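Local coordinates for GTP cyclohydrolase 1 type 2 homolog (Escherichia coli, Escherichia coli O157:H7, PDB 1NMO), which binds two metal ions in each subunit of a ring-shaped homohexamer and may help degrade radiation-damaged nucleotides, at residues A23-Q28 and H97-A102; H64-K69 and R80-T85. All blocks are in the same frame, centred on the assembly; numbering follows the deposited sequence.

Contact 1 (A23-Q28 and H97-A102). With FE (Fe (III) ion), chain H.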
ATOM      1  N   ALA A  23      21.101 -15.352 -34.523  1.00 24.16           N
ATOM      2  CA  ALA A  23      21.901 -14.145 -34.557  1.00 23.21           C
ATOM      3  C   ALA A  23      23.388 -14.461 -34.572  1.00 22.73           C
ATOM      4  O   ALA A  23      23.833 -15.551 -34.173  1.00 23.13           O
ATOM      5  CB  ALA A  23      21.523 -13.214 -33.386  1.00 22.37           C
ATOM      6  N   PRO A  24      24.191 -13.533 -35.093  1.00 21.99           N
ATOM      7  CA  PRO A  24      25.612 -13.915 -35.067  1.00 20.71           C
ATOM      8  C   PRO A  24      26.187 -14.117 -33.672  1.00 19.82           C
ATOM      9  O   PRO A  24      25.887 -13.369 -32.766  1.00 19.63           O
ATOM     10  CB  PRO A  24      26.307 -12.755 -35.775  1.00 19.88           C
ATOM     11  CG  PRO A  24      25.293 -11.535 -35.567  1.00 20.38           C
ATOM     12  CD  PRO A  24      23.965 -12.251 -35.812  1.00 22.15           C
ATOM     13  N   ASN A  25      27.023 -15.133 -33.508  1.00 19.69           N
ATOM     14  CA  ASN A  25      27.701 -15.351 -32.234  1.00 19.39           C
ATOM     15  C   ASN A  25      29.208 -14.895 -32.388  1.00 19.09           C
ATOM     16  O   ASN A  25      29.802 -14.988 -33.493  1.00 19.44           O
ATOM     17  CB  ASN A  25      27.547 -16.828 -31.813  1.00 16.75           C
ATOM     18  CG  ASN A  25      26.142 -17.169 -31.384  1.00 17.25           C
ATOM     19  OD1 ASN A  25      25.577 -16.512 -30.444  1.00 15.41           O
ATOM     20  ND2 ASN A  25      25.533 -18.239 -32.031  1.00 14.38           N
ATOM     21  N   GLY A  26      29.803 -14.361 -31.302  1.00 18.43           N
ATOM     22  CA  GLY A  26      31.192 -13.910 -31.361  1.00 17.10           C
ATOM     23  C   GLY A  26      31.313 -12.398 -31.187  1.00 17.28           C
ATOM     24  O   GLY A  26      30.514 -11.801 -30.429  1.00 16.49           O
ATOM     25  N   LEU A  27      32.271 -11.769 -31.895  1.00 16.47           N
ATOM     26  CA  LEU A  27      32.472 -10.290 -31.804  1.00 16.18           C
ATOM     27  C   LEU A  27      31.288  -9.640 -32.526  1.00 15.64           C
ATOM     28  O   LEU A  27      31.180  -9.826 -33.733  1.00 15.79           O
ATOM     29  CB  LEU A  27      33.696  -9.869 -32.611  1.00 15.02           C
ATOM     30  CG  LEU A  27      34.681  -9.026 -31.847  1.00 17.27           C
ATOM     31  CD1 LEU A  27      35.555  -8.305 -32.826  1.00 15.35           C
ATOM     32  CD2 LEU A  27      34.006  -8.092 -30.922  1.00 14.01           C
ATOM     33  N   GLN A  28      30.414  -8.895 -31.880  1.00 14.35           N
ATOM     34  CA  GLN A  28      29.368  -8.321 -32.719  1.00 15.69           C
ATOM     35  C   GLN A  28      29.671  -6.849 -33.034  1.00 16.61           C
ATOM     36  O   GLN A  28      29.168  -6.289 -34.010  1.00 16.62           O
ATOM     37  CB  GLN A  28      28.012  -8.414 -32.040  1.00 15.30           C
ATOM     38  CG  GLN A  28      27.609  -9.858 -31.698  1.00 16.77           C
ATOM     39  CD  GLN A  28      26.196  -9.868 -31.152  1.00 17.97           C
ATOM     40  OE1 GLN A  28      25.640  -8.801 -30.831  1.00 16.67           O
ATOM     41  NE2 GLN A  28      25.602 -11.054 -31.045  1.00 17.35           N
ATOM     42  N   HIS A  97      24.576 -16.618 -28.113  1.00 15.33           N
ATOM     43  CA  HIS A  97      23.197 -17.008 -27.843  1.00 15.43           C
ATOM     44  C   HIS A  97      23.084 -18.546 -27.644  1.00 16.95           C
ATOM     45  O   HIS A  97      23.525 -19.039 -26.604  1.00 17.75           O
ATOM     46  CB  HIS A  97      22.294 -16.492 -28.976  1.00 15.25           C
ATOM     47  CG  HIS A  97      20.826 -16.637 -28.721  1.00 16.94           C
ATOM     48  ND1 HIS A  97      19.975 -17.262 -29.619  1.00 18.12           N
ATOM     49  CD2 HIS A  97      20.058 -16.295 -27.653  1.00 16.69           C
ATOM     50  CE1 HIS A  97      18.752 -17.309 -29.111  1.00 17.55           C
ATOM     51  NE2 HIS A  97      18.771 -16.729 -27.922  1.00 18.63           N
ATOM     52  N   LEU A  98      22.597 -19.342 -28.606  1.00 16.05           N
ATOM     53  CA  LEU A  98      22.402 -20.775 -28.284  1.00 14.81           C
ATOM     54  C   LEU A  98      23.597 -21.509 -27.697  1.00 15.70           C
ATOM     55  O   LEU A  98      23.462 -22.337 -26.728  1.00 17.71           O
ATOM     56  CB  LEU A  98      21.805 -21.533 -29.492  1.00 13.59           C
ATOM     57  CG  LEU A  98      20.444 -20.873 -29.882  1.00 14.67           C
ATOM     58  CD1 LEU A  98      19.804 -21.572 -31.098  1.00 14.54           C
ATOM     59  CD2 LEU A  98      19.464 -20.925 -28.731  1.00 14.16           C
ATOM     60  N   PRO A  99      24.801 -21.220 -28.205  1.00 14.76           N
ATOM     61  CA  PRO A  99      25.919 -21.959 -27.598  1.00 15.24           C
ATOM     62  C   PRO A  99      25.976 -21.753 -26.095  1.00 15.64           C
ATOM     63  O   PRO A  99      26.362 -22.673 -25.316  1.00 17.93           O
ATOM     64  CB  PRO A  99      27.152 -21.405 -28.329  1.00 14.14           C
ATOM     65  CG  PRO A  99      26.574 -21.048 -29.715  1.00 13.34           C
ATOM     66  CD  PRO A  99      25.262 -20.361 -29.300  1.00 14.10           C
ATOM     67  N   LEU A 100      25.579 -20.569 -25.636  1.00 15.77           N
ATOM     68  CA  LEU A 100      25.647 -20.317 -24.165  1.00 14.17           C
ATOM     69  C   LEU A 100      24.437 -20.919 -23.423  1.00 13.73           C
ATOM     70  O   LEU A 100      24.387 -20.924 -22.202  1.00 15.34           O
ATOM     71  CB  LEU A 100      25.832 -18.809 -23.886  1.00 11.00           C
ATOM     72  CG  LEU A 100      26.322 -18.414 -22.469  1.00  9.77           C
ATOM     73  CD1 LEU A 100      27.633 -19.128 -22.106  1.00  6.97           C
ATOM     74  CD2 LEU A 100      26.671 -16.922 -22.557  1.00  9.39           C
ATOM     75  N   ASP A 101      23.455 -21.410 -24.159  1.00 13.56           N
ATOM     76  CA  ASP A 101      22.340 -22.127 -23.526  1.00 15.22           C
ATOM     77  C   ASP A 101      22.722 -23.613 -23.425  1.00 15.75           C
ATOM     78  O   ASP A 101      22.628 -24.220 -22.363  1.00 16.28           O
ATOM     79  CB  ASP A 101      21.025 -22.012 -24.360  1.00 15.04           C
ATOM     80  CG  ASP A 101      20.370 -20.668 -24.197  1.00 15.01           C
ATOM     81  OD1 ASP A 101      20.290 -20.233 -23.024  1.00 16.00           O
ATOM     82  OD2 ASP A 101      19.975 -20.021 -25.203  1.00 16.94           O
ATOM     83  N   ALA A 102      23.175 -24.172 -24.557  1.00 16.95           N
ATOM     84  CA  ALA A 102      23.531 -25.593 -24.663  1.00 17.35           C
ATOM     85  C   ALA A 102      24.818 -26.136 -24.014  1.00 17.02           C
ATOM     86  O   ALA A 102      24.813 -27.248 -23.540  1.00 17.36           O
ATOM     87  CB  ALA A 102      23.490 -26.021 -26.133  1.00 15.25           C
TER
HETATM   88 FE    FE H 302      18.509 -18.490 -23.999  1.00 25.37          FE
HETATM   89  O   HOH W   1      16.912 -20.193 -24.428  1.00 20.34           O

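Contact 2 (H64-K69 and R80-T85). With FE (Fe (III) ion), chain G.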
ATOM      1  N   HIS A  64      22.432 -12.008 -24.768  1.00 11.13           N
ATOM      2  CA  HIS A  64      21.588 -11.352 -25.784  1.00 12.74           C
ATOM      3  C   HIS A  64      22.212 -10.046 -26.332  1.00 13.74           C
ATOM      4  O   HIS A  64      22.132  -8.958 -25.723  1.00 13.13           O
ATOM      5  CB  HIS A  64      20.225 -10.973 -25.212  1.00 14.10           C
ATOM      6  CG  HIS A  64      19.429 -12.119 -24.693  1.00 13.73           C
ATOM      7  ND1 HIS A  64      19.262 -12.350 -23.344  1.00 12.23           N
ATOM      8  CD2 HIS A  64      18.735 -13.089 -25.335  1.00 14.98           C
ATOM      9  CE1 HIS A  64      18.489 -13.402 -23.178  1.00 14.85           C
ATOM     10  NE2 HIS A  64      18.153 -13.869 -24.366  1.00 15.93           N
ATOM     11  N   GLY A  65      22.824 -10.135 -27.508  1.00 14.96           N
ATOM     12  CA  GLY A  65      23.460  -8.953 -28.083  1.00 13.17           C
ATOM     13  C   GLY A  65      22.544  -8.381 -29.114  1.00 14.10           C
ATOM     14  O   GLY A  65      21.344  -8.291 -28.850  1.00 12.42           O
ATOM     15  N   TYR A  66      23.062  -8.044 -30.307  1.00 14.19           N
ATOM     16  CA  TYR A  66      22.204  -7.397 -31.332  1.00 15.52           C
ATOM     17  C   TYR A  66      22.098  -8.153 -32.668  1.00 15.81           C
ATOM     18  O   TYR A  66      22.490  -9.315 -32.786  1.00 15.65           O
ATOM     19  CB  TYR A  66      22.746  -5.992 -31.631  1.00 12.70           C
ATOM     20  CG  TYR A  66      23.039  -5.114 -30.425  1.00 12.26           C
ATOM     21  CD1 TYR A  66      22.264  -5.192 -29.314  1.00 12.25           C
ATOM     22  CD2 TYR A  66      24.127  -4.198 -30.404  1.00 10.78           C
ATOM     23  CE1 TYR A  66      22.542  -4.417 -28.181  1.00 12.62           C
ATOM     24  CE2 TYR A  66      24.397  -3.407 -29.261  1.00  9.16           C
ATOM     25  CZ  TYR A  66      23.589  -3.548 -28.151  1.00 10.26           C
ATOM     26  OH  TYR A  66      23.796  -2.905 -26.923  1.00 10.84           O
ATOM     27  N   PHE A  67      21.521  -7.477 -33.660  1.00 16.99           N
ATOM     28  CA  PHE A  67      21.445  -8.015 -35.035  1.00 17.96           C
ATOM     29  C   PHE A  67      20.685  -9.316 -35.172  1.00 19.62           C
ATOM     30  O   PHE A  67      21.167 -10.239 -35.829  1.00 19.06           O
ATOM     31  CB  PHE A  67      22.865  -8.227 -35.518  1.00 17.00           C
ATOM     32  CG  PHE A  67      23.753  -7.046 -35.222  1.00 16.64           C
ATOM     33  CD1 PHE A  67      23.325  -5.767 -35.550  1.00 15.52           C
ATOM     34  CD2 PHE A  67      24.979  -7.203 -34.623  1.00 16.05           C
ATOM     35  CE1 PHE A  67      24.111  -4.655 -35.277  1.00 14.23           C
ATOM     36  CE2 PHE A  67      25.760  -6.123 -34.354  1.00 15.90           C
ATOM     37  CZ  PHE A  67      25.308  -4.829 -34.692  1.00 15.13           C
ATOM     38  N   TRP A  68      19.535  -9.402 -34.492  1.00 22.20           N
ATOM     39  CA  TRP A  68      18.646 -10.573 -34.556  1.00 23.02           C
ATOM     40  C   TRP A  68      18.040 -10.686 -35.977  1.00 24.28           C
ATOM     41  O   TRP A  68      17.721  -9.660 -36.647  1.00 22.26           O
ATOM     42  CB  TRP A  68      17.511 -10.439 -33.529  1.00 22.40           C
ATOM     43  CG  TRP A  68      18.029 -10.493 -32.140  1.00 24.82           C
ATOM     44  CD1 TRP A  68      18.487  -9.413 -31.399  1.00 25.44           C
ATOM     45  CD2 TRP A  68      18.418 -11.687 -31.387  1.00 24.99           C
ATOM     46  NE1 TRP A  68      19.160  -9.867 -30.252  1.00 24.32           N
ATOM     47  CE2 TRP A  68      19.125 -11.237 -30.208  1.00 23.98           C
ATOM     48  CE3 TRP A  68      18.245 -13.086 -31.586  1.00 24.57           C
ATOM     49  CZ2 TRP A  68      19.657 -12.139 -29.243  1.00 23.87           C
ATOM     50  CZ3 TRP A  68      18.781 -13.983 -30.621  1.00 22.48           C
ATOM     51  CH2 TRP A  68      19.476 -13.497 -29.465  1.00 23.39           C
ATOM     52  N   LYS A  69      17.855 -11.942 -36.391  1.00 24.84           N
ATOM     53  CA  LYS A  69      17.318 -12.195 -37.686  1.00 27.10           C
ATOM     54  C   LYS A  69      15.943 -11.543 -37.825  1.00 28.05           C
ATOM     55  O   LYS A  69      15.026 -11.672 -36.957  1.00 26.76           O
ATOM     56  CB  LYS A  69      17.248 -13.708 -37.994  1.00 28.78           C
ATOM     57  CG  LYS A  69      17.249 -14.032 -39.513  1.00 31.26           C
ATOM     58  CD  LYS A  69      18.554 -14.808 -39.995  1.00 33.28           C
ATOM     59  CE  LYS A  69      19.015 -15.933 -39.004  1.00 33.61           C
ATOM     60  NZ  LYS A  69      18.124 -17.168 -38.904  1.00 34.85           N
ATOM     61  N   ARG A  80      20.898   3.471 -31.771  1.00 14.13           N
ATOM     62  CA  ARG A  80      21.896   4.502 -31.978  1.00 15.73           C
ATOM     63  C   ARG A  80      22.541   4.803 -30.672  1.00 14.32           C
ATOM     64  O   ARG A  80      23.719   5.140 -30.634  1.00 14.94           O
ATOM     65  CB  ARG A  80      21.284   5.835 -32.509  1.00 14.78           C
ATOM     66  CG  ARG A  80      22.095   7.126 -32.101  1.00 16.29           C
ATOM     67  CD  ARG A  80      21.216   8.364 -32.230  1.00 17.82           C
ATOM     68  NE  ARG A  80      21.614   9.693 -31.636  1.00 23.69           N
ATOM     69  CZ  ARG A  80      22.753  10.376 -31.873  1.00 24.52           C
ATOM     70  NH1 ARG A  80      23.712   9.888 -32.699  1.00 27.10           N
ATOM     71  NH2 ARG A  80      22.918  11.569 -31.311  1.00 23.49           N
ATOM     72  N   ASN A  81      21.773   4.712 -29.593  1.00 13.89           N
ATOM     73  CA  ASN A  81      22.331   5.058 -28.261  1.00 13.35           C
ATOM     74  C   ASN A  81      23.322   4.003 -27.824  1.00 12.94           C
ATOM     75  O   ASN A  81      24.411   4.319 -27.355  1.00 13.10           O
ATOM     76  CB  ASN A  81      21.239   5.150 -27.224  1.00 13.03           C
ATOM     77  CG  ASN A  81      20.253   6.303 -27.511  1.00 16.89           C
ATOM     78  OD1 ASN A  81      20.629   7.343 -28.076  1.00 18.47           O
ATOM     79  ND2 ASN A  81      18.995   6.128 -27.092  1.00 17.63           N
ATOM     80  N   ARG A  82      22.944   2.747 -28.049  1.00 12.33           N
ATOM     81  CA  ARG A  82      23.755   1.643 -27.651  1.00 11.90           C
ATOM     82  C   ARG A  82      25.035   1.530 -28.452  1.00 12.00           C
ATOM     83  O   ARG A  82      26.105   1.234 -27.914  1.00  9.92           O
ATOM     84  CB  ARG A  82      22.936   0.399 -27.818  1.00 10.77           C
ATOM     85  CG  ARG A  82      21.868   0.264 -26.883  1.00 10.21           C
ATOM     86  CD  ARG A  82      20.904  -0.879 -27.382  1.00 10.73           C
ATOM     87  NE  ARG A  82      19.971  -1.093 -26.261  1.00 10.92           N
ATOM     88  CZ  ARG A  82      19.350  -2.216 -25.999  1.00  9.08           C
ATOM     89  NH1 ARG A  82      19.518  -3.260 -26.786  1.00  9.70           N
ATOM     90  NH2 ARG A  82      18.612  -2.300 -24.891  1.00 10.08           N
ATOM     91  N   LEU A  83      24.915   1.728 -29.770  1.00 12.02           N
ATOM     92  CA  LEU A  83      26.047   1.610 -30.649  1.00 12.03           C
ATOM     93  C   LEU A  83      26.938   2.861 -30.530  1.00 12.64           C
ATOM     94  O   LEU A  83      28.176   2.777 -30.758  1.00 13.90           O
ATOM     95  CB  LEU A  83      25.559   1.404 -32.103  1.00 11.64           C
ATOM     96  CG  LEU A  83      24.875   0.084 -32.356  1.00 11.88           C
ATOM     97  CD1 LEU A  83      24.290   0.003 -33.724  1.00 10.73           C
ATOM     98  CD2 LEU A  83      25.895  -0.985 -32.114  1.00 11.42           C
ATOM     99  N   LYS A  84      26.358   4.018 -30.196  1.00 11.96           N
ATOM    100  CA  LYS A  84      27.206   5.185 -30.056  1.00 11.71           C
ATOM    101  C   LYS A  84      27.982   4.897 -28.808  1.00 14.18           C
ATOM    102  O   LYS A  84      29.189   5.109 -28.750  1.00 15.32           O
ATOM    103  CB  LYS A  84      26.430   6.462 -29.757  1.00 11.31           C
ATOM    104  CG  LYS A  84      27.372   7.711 -29.628  1.00 10.42           C
ATOM    105  CD  LYS A  84      26.601   9.014 -29.316  1.00 10.96           C
ATOM    106  CE  LYS A  84      27.552  10.197 -29.107  1.00 14.18           C
ATOM    107  NZ  LYS A  84      26.793  11.468 -28.646  1.00 16.45           N
ATOM    108  N   THR A  85      27.309   4.420 -27.775  1.00 14.31           N
ATOM    109  CA  THR A  85      28.048   4.213 -26.545  1.00 14.60           C
ATOM    110  C   THR A  85      29.238   3.230 -26.740  1.00 15.13           C
ATOM    111  O   THR A  85      30.343   3.438 -26.223  1.00 16.84           O
ATOM    112  CB  THR A  85      27.133   3.673 -25.484  1.00 13.51           C
ATOM    113  OG1 THR A  85      26.099   4.629 -25.195  1.00 14.15           O
ATOM    114  CG2 THR A  85      27.952   3.443 -24.230  1.00 14.59           C
TER
HETATM  115 FE    FE G 301      17.149 -15.643 -23.732  1.00 30.80          FE

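Contact 1 (A23-Q28 and H97-A102)
Next to the dinuclear iron site, the short helix 98-102 brings Asp101 to the metal, and at its entry the side-chain amide of Asn25 meets His97 and Pro99. Asn25 OD1 accepts from the backbone His97 N at 2.5 Å with an almost straight N-H (172°); the distance is short for such a bond, so its exact value is doubtful. The other branch of the amide lies against the proline ring, with Asn25 ND2 3.5 Å from Pro99 CD and 3.8 Å from Pro99 CG. Asp21 then secures both sides, its carboxylate taking Asn25 ND2, His97 ND1 and Leu98 N, which fixes the way round of the Asn25 amide. In the fold, the contact extends the pairing of two antiparallel strands of the mixed five-stranded sheet: Gly26, on edge strand 26-29, bonds to Gly95 on strand 92-95, and three residues further on the chain enters helix 98-102. His97 CB stays 3.6 Å from Asn25 OD1, but CG is anti to the backbone N (chi1 -171°), which swings the imidazole away from Asn25, toward His63 and the edge-to-face Trp68. Inside the helix, Leu98 O takes both Asp101 N and Ala102 N. Asp101 OD2 binds its iron at 2.4 Å, while Asp101 OD1 makes a longer, weaker second approach to the same iron at 2.7 Å. Asn108 also bonds Asp101 OD1, and His63, Glu219 and a water 2.4 Å from the iron complete the ligands seen.

Contact 2 (H64-K69 and R80-T85)
Arg82, on helix 78-88, lays its aliphatic chain across the hydroxyl end of Tyr66. The helix backbone sets Arg82 CB 3.5 Å from Tyr66 OH. From there CG stands anti to the carbonyl carbon (chi1 -70°) and the chain runs extended to NE, which carries Arg82 CD past the phenol oxygen, 3.6 Å from Tyr66 OH. The guanidinium follows along the ring, Arg82 NH1 coming to 3.5 Å from Tyr66 CE1 with the two planes 29° apart, a slanted approach. The polar ends look elsewhere: Tyr66 OH bonds to Ala44 O, while Arg82 NH2 forms a salt bridge with Glu205 of the second subunit, so this side chain also belongs to the subunit interface. One residue on, Leu83 lies on the same side of the phenol plane as Arg82 but by its CE2 and CD2 atoms, an apolar contact with Leu83 CD2 4.0 Å from Tyr66 CE2. Thr85 turns back on the helix itself: Thr85 OG1 and Thr85 N approach Asn81 O from opposite faces of its carbonyl plane, OG1 at 2.8 Å. In the facing loop, Tyr66 CB sits over the centre of the Phe67 ring, and Trp68 NE1 donates to Gly65 O at 3.0 Å from above the carbonyl plane. At the start of that loop His64 NE2 binds iron at 2.1 Å, a site shared with His215 and Glu219. Loop and helix are parts of the beta-alpha-beta crossover joining the parallel neighbours 59-62 and 92-95; here Tyr66 touches both Leu86 of helix 78-88 and Leu49 of helix 46-54, and Leu83 reaches Val29 of strand 26-29.

From the N terminus the chain passes helix 3-13 and enters 23-28; after 68 further residues 97-102 returns to it and closes contact 1. That loop holds strands 37-41, 59-62 and 92-95 and helices 46-54 and 78-88. Contact 2 is nested inside it, a short closure of ten residues between 64-69 and 80-85. The two also touch directly: Gln28 OE1 lies 2.7 Å from Tyr66 N, a probable hydrogen bond, and Gln28 O packs 3.4 Å from Phe67 CE2. Together they tie edge strand 26-29 and a covering helix to the ends of the central strands, where His64 and Asp101 each bind one of the two irons and Glu219 serves both.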